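Local coordinates for peptidase (Yersinia bercovieri, PDB 5NYW), which is of unknown function but, as an ancestral proteasome beta-subunit (Anbu) of the Ntn-hydrolase clan, probably acts as a self-assembling peptidase, at residues C3-A15 and L162-A175. Sequence-based numbering, arbitrary orientation.
Sequences CVAMRLSSGLAFA and LSYDTPLDQAMQCA. Unlike the reference sequence in segment 3-15: Ala13 (reference Val).
In the four-layer alpha-beta-beta-alpha sandwich of the proteasome-type Ntn-hydrolase fold, the N-terminal beta hairpin 3-15 packs through Met6, Leu8, Ala13 and Ala15 against the first two turns of helix 168-185 (residues 168-175) and the loop leading into it. Strand 11-15 runs with these turns at 19°, its axis 8.2 Å away, and strand 3-7 runs against them. Small residues, Ala15, Ala171 and Ala175, permit this closeness: Ala15 CB meets Ala175 CB at 4.0 Å. Ala13 CB touches Ala171 CB. Met6, its chain extended beyond CG, reaches obliquely across the helix surface, with SD 3.4 Å from Ala171 O and CE touching both Cys174 SG and Ala175 CB, while its CG lies against Leu162 CD2 at 3.7 Å. The two methyls of Leu8 divide the work. CD1 enters the helix side, 3.4 Å from Ala171 CB and beside Leu168 CD1, and CD2 meets Leu162 CD1. At the hairpin turn, Ser9 N donates to Tyr164 O (3.0 Å), joining the turn to the loop before the helix. The Tyr164 ring, swung out by a chi1 of -176° that sets CG opposite the backbone N, lays one face over Ser9 N and CA. A water bridges the segments, donating to Leu8 O and contacting Tyr164 OH. Arg7 NH2 comes to 3.5 Å from Tyr164 CE1, the guanidinium tilted 40° from the ring, while Arg7 NE bonds Leu125 O. Strand 2-7 continues the sheet to strand 145-149, and strand 11-23 pairs with strand 193-199, whose Val195 and Ile197 touch Met172. Helix 155-161 flanks Val4 and Cys174 through Ile158, and Leu241 of a second subunit packs on Met172.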
loop_
_atom_site.group_PDB
_atom_site.type_symbol
_atom_site.label_atom_id
_atom_site.label_comp_id
_atom_site.label_asym_id
_atom_site.label_seq_id
_atom_site.Cartn_x
_atom_site.Cartn_y
_atom_site.Cartn_z
ATOM N N CYS L 3 14.072 20.587 34.854
ATOM C CA CYS L 3 13.698 19.658 35.910
ATOM C C CYS L 3 14.796 18.628 36.136
ATOM O O CYS L 3 15.447 18.193 35.194
ATOM C CB CYS L 3 12.378 18.948 35.578
ATOM S SG CYS L 3 10.947 20.031 35.208
ATOM N N VAL L 4 15.020 18.254 37.390
ATOM C CA VAL L 4 15.997 17.215 37.689
ATOM C C VAL L 4 15.418 16.268 38.735
ATOM O O VAL L 4 14.669 16.678 39.623
ATOM C CB VAL L 4 17.377 17.808 38.167
ATOM C CG1 VAL L 4 17.227 18.717 39.393
ATOM C CG2 VAL L 4 18.402 16.691 38.435
ATOM N N ALA L 5 15.746 14.990 38.604
ATOM C CA ALA L 5 15.340 14.008 39.589
ATOM C C ALA L 5 16.512 13.096 39.869
ATOM O O ALA L 5 17.223 12.702 38.959
ATOM C CB ALA L 5 14.137 13.222 39.098
ATOM N N MET L 6 16.697 12.756 41.135
ATOM C CA MET L 6 17.817 11.943 41.565
ATOM C C MET L 6 17.340 10.718 42.341
ATOM O O MET L 6 16.503 10.838 43.240
ATOM C CB MET L 6 18.768 12.765 42.441
ATOM C CG MET L 6 19.313 14.010 41.784
ATOM S SD MET L 6 20.012 15.178 42.967
ATOM C CE MET L 6 20.759 16.395 41.886
ATOM N N ARG L 7 17.840 9.544 41.967
ATOM C CA ARG L 7 17.559 8.318 42.711
ATOM C C ARG L 7 18.782 7.834 43.476
ATOM O O ARG L 7 19.754 7.379 42.874
ATOM C CB ARG L 7 17.068 7.214 41.777
ATOM C CG ARG L 7 16.835 5.869 42.451
ATOM C CD ARG L 7 16.483 4.822 41.407
ATOM N NE ARG L 7 16.439 3.460 41.944
ATOM C CZ ARG L 7 17.447 2.592 41.891
ATOM N NH1 ARG L 7 17.293 1.385 42.404
ATOM N NH2 ARG L 7 18.599 2.924 41.315
ATOM N N LEU L 8 18.702 7.889 44.802
ATOM C CA LEU L 8 19.807 7.530 45.682
ATOM C C LEU L 8 19.418 6.326 46.511
ATOM O O LEU L 8 18.275 5.884 46.442
ATOM C CB LEU L 8 20.172 8.690 46.596
ATOM C CG LEU L 8 20.182 10.038 45.890
ATOM C CD1 LEU L 8 19.789 11.108 46.875
ATOM C CD2 LEU L 8 21.551 10.301 45.280
ATOM N N SER L 9 20.366 5.785 47.271
ATOM C CA SER L 9 20.094 4.613 48.096
ATOM C C SER L 9 19.037 4.880 49.172
ATOM O O SER L 9 18.253 3.988 49.516
ATOM C CB SER L 9 21.385 4.095 48.733
ATOM O OG SER L 9 22.032 5.104 49.477
ATOM N N SER L 10 19.032 6.098 49.710
ATOM C CA SER L 10 18.143 6.453 50.818
ATOM C C SER L 10 16.833 7.148 50.415
ATOM O O SER L 10 15.977 7.388 51.264
ATOM C CB SER L 10 18.906 7.331 51.822
ATOM O OG SER L 10 19.605 8.376 51.172
ATOM N N GLY L 11 16.679 7.484 49.138
ATOM C CA GLY L 11 15.483 8.167 48.664
ATOM C C GLY L 11 15.615 8.888 47.325
ATOM O O GLY L 11 16.611 8.740 46.613
ATOM N N LEU L 12 14.623 9.713 47.010
ATOM C CA LEU L 12 14.613 10.478 45.770
ATOM C C LEU L 12 14.594 11.979 46.036
ATOM O O LEU L 12 14.001 12.438 47.017
ATOM C CB LEU L 12 13.406 10.096 44.913
ATOM C CG LEU L 12 13.333 8.752 44.198
ATOM C CD1 LEU L 12 11.991 8.158 44.412
ATOM C CD2 LEU L 12 13.500 9.035 42.728
ATOM N N ALA L 13 15.263 12.735 45.169
ATOM C CA ALA L 13 15.215 14.194 45.218
ATOM C C ALA L 13 14.709 14.745 43.882
ATOM O O ALA L 13 15.139 14.304 42.816
ATOM C CB ALA L 13 16.607 14.782 45.568
ATOM N N PHE L 14 13.801 15.711 43.938
ATOM C CA PHE L 14 13.259 16.322 42.722
ATOM C C PHE L 14 13.402 17.837 42.716
ATOM O O PHE L 14 13.208 18.487 43.752
ATOM C CB PHE L 14 11.778 15.976 42.551
ATOM C CG PHE L 14 11.486 14.512 42.579
ATOM C CD1 PHE L 14 11.516 13.768 41.416
ATOM C CD2 PHE L 14 11.180 13.875 43.760
ATOM C CE1 PHE L 14 11.248 12.410 41.428
ATOM C CE2 PHE L 14 10.902 12.511 43.774
ATOM C CZ PHE L 14 10.939 11.784 42.612
ATOM N N ALA L 15 13.709 18.413 41.555
ATOM C CA ALA L 15 13.683 19.878 41.430
ATOM C C ALA L 15 13.200 20.363 40.059
ATOM O O ALA L 15 13.684 19.917 39.017
ATOM C CB ALA L 15 15.035 20.437 41.723
ATOM N N LEU L 162 27.440 14.318 42.883
ATOM C CA LEU L 162 26.374 13.344 43.126
ATOM C C LEU L 162 26.821 11.936 42.743
ATOM O O LEU L 162 27.450 11.730 41.700
ATOM C CB LEU L 162 25.086 13.699 42.357
ATOM C CG LEU L 162 23.833 12.871 42.739
ATOM C CD1 LEU L 162 23.190 13.350 44.042
ATOM C CD2 LEU L 162 22.775 12.802 41.637
ATOM N N SER L 163 26.525 10.985 43.627
ATOM C CA SER L 163 26.681 9.555 43.367
ATOM C C SER L 163 25.512 8.860 44.048
ATOM O O SER L 163 24.805 9.484 44.848
ATOM C CB SER L 163 28.026 9.028 43.871
ATOM O OG SER L 163 28.161 9.212 45.268
ATOM N N TYR L 164 25.310 7.578 43.758
ATOM C CA TYR L 164 24.166 6.829 44.298
ATOM C C TYR L 164 24.085 6.886 45.829
ATOM O O TYR L 164 22.999 6.805 46.412
ATOM C CB TYR L 164 24.235 5.372 43.822
ATOM C CG TYR L 164 23.074 4.479 44.217
ATOM C CD1 TYR L 164 21.820 4.644 43.637
ATOM C CD2 TYR L 164 23.236 3.449 45.155
ATOM C CE1 TYR L 164 20.754 3.815 43.980
ATOM C CE2 TYR L 164 22.171 2.625 45.514
ATOM C CZ TYR L 164 20.933 2.811 44.919
ATOM O OH TYR L 164 19.868 1.996 45.253
ATOM N N ASP L 165 25.236 7.046 46.477
ATOM C CA ASP L 165 25.301 6.999 47.938
ATOM C C ASP L 165 25.258 8.365 48.621
ATOM O O ASP L 165 25.332 8.438 49.840
ATOM C CB ASP L 165 26.573 6.266 48.364
ATOM C CG ASP L 165 26.510 4.783 48.070
ATOM O OD1 ASP L 165 25.491 4.144 48.416
ATOM O OD2 ASP L 165 27.476 4.262 47.476
ATOM N N THR L 166 25.113 9.435 47.846
ATOM C CA THR L 166 24.965 10.770 48.410
ATOM C C THR L 166 23.708 10.805 49.262
ATOM O O THR L 166 22.637 10.430 48.801
ATOM C CB THR L 166 24.854 11.871 47.300
ATOM O OG1 THR L 166 26.030 11.882 46.486
ATOM C CG2 THR L 166 24.655 13.263 47.898
ATOM N N PRO L 167 23.829 11.259 50.508
ATOM C CA PRO L 167 22.659 11.413 51.381
ATOM C C PRO L 167 21.654 12.423 50.810
ATOM O O PRO L 167 22.065 13.312 50.059
ATOM C CB PRO L 167 23.260 11.913 52.702
ATOM C CG PRO L 167 24.655 12.319 52.387
ATOM C CD PRO L 167 25.093 11.499 51.220
ATOM N N LEU L 168 20.370 12.264 51.131
ATOM C CA LEU L 168 19.316 13.105 50.563
ATOM C C LEU L 168 19.522 14.613 50.690
ATOM O O LEU L 168 19.281 15.337 49.726
ATOM C CB LEU L 168 17.952 12.755 51.161
ATOM C CG LEU L 168 17.106 11.719 50.421
ATOM C CD1 LEU L 168 17.952 10.599 49.872
ATOM C CD2 LEU L 168 16.003 11.180 51.317
ATOM N N ASP L 169 19.938 15.103 51.854
ATOM C CA ASP L 169 20.072 16.554 52.010
ATOM C C ASP L 169 21.138 17.117 51.081
ATOM O O ASP L 169 20.969 18.203 50.526
ATOM C CB ASP L 169 20.374 16.929 53.450
ATOM C CG ASP L 169 19.149 16.869 54.322
ATOM O OD1 ASP L 169 18.088 16.438 53.819
ATOM O OD2 ASP L 169 19.241 17.268 55.502
ATOM N N GLN L 170 22.210 16.359 50.878
ATOM C CA GLN L 170 23.254 16.796 49.974
ATOM C C GLN L 170 22.777 16.726 48.524
ATOM O O GLN L 170 23.211 17.522 47.688
ATOM C CB GLN L 170 24.515 15.954 50.149
ATOM C CG GLN L 170 25.231 16.127 51.467
ATOM C CD GLN L 170 26.591 15.456 51.440
ATOM O OE1 GLN L 170 26.907 14.707 50.516
ATOM N NE2 GLN L 170 27.414 15.739 52.443
ATOM N N ALA L 171 21.913 15.761 48.215
ATOM C CA ALA L 171 21.336 15.669 46.871
ATOM C C ALA L 171 20.452 16.865 46.554
ATOM O O ALA L 171 20.515 17.445 45.473
ATOM C CB ALA L 171 20.555 14.405 46.726
ATOM N N MET L 172 19.627 17.248 47.512
ATOM C CA MET L 172 18.791 18.407 47.303
ATOM C C MET L 172 19.665 19.656 47.184
ATOM O O MET L 172 19.415 20.503 46.322
ATOM C CB MET L 172 17.782 18.566 48.437
ATOM C CG MET L 172 16.912 19.814 48.270
ATOM S SD MET L 172 16.073 19.893 46.656
ATOM C CE MET L 172 14.857 18.600 46.838
ATOM N N GLN L 173 20.717 19.739 48.001
ATOM C CA GLN L 173 21.675 20.854 47.893
ATOM C C GLN L 173 22.303 20.930 46.514
ATOM O O GLN L 173 22.394 22.003 45.917
ATOM C CB GLN L 173 22.801 20.740 48.923
ATOM C CG GLN L 173 22.412 21.152 50.319
ATOM C CD GLN L 173 23.537 20.965 51.320
ATOM O OE1 GLN L 173 24.313 20.016 51.237
ATOM N NE2 GLN L 173 23.653 21.906 52.248
ATOM N N CYS L 174 22.696 19.775 45.998
ATOM C CA CYS L 174 23.267 19.690 44.669
ATOM C C CYS L 174 22.265 20.177 43.612
ATOM O O CYS L 174 22.625 20.965 42.741
ATOM C CB CYS L 174 23.706 18.254 44.398
ATOM S SG CYS L 174 24.315 17.955 42.746
ATOM N N ALA L 175 21.005 19.746 43.717
ATOM C CA ALA L 175 19.954 20.194 42.800
ATOM C C ALA L 175 19.778 21.721 42.837
ATOM O O ALA L 175 19.633 22.341 41.783
ATOM C CB ALA L 175 18.618 19.501 43.116
HETATM O O HOH W 1 17.645 3.231 45.410
#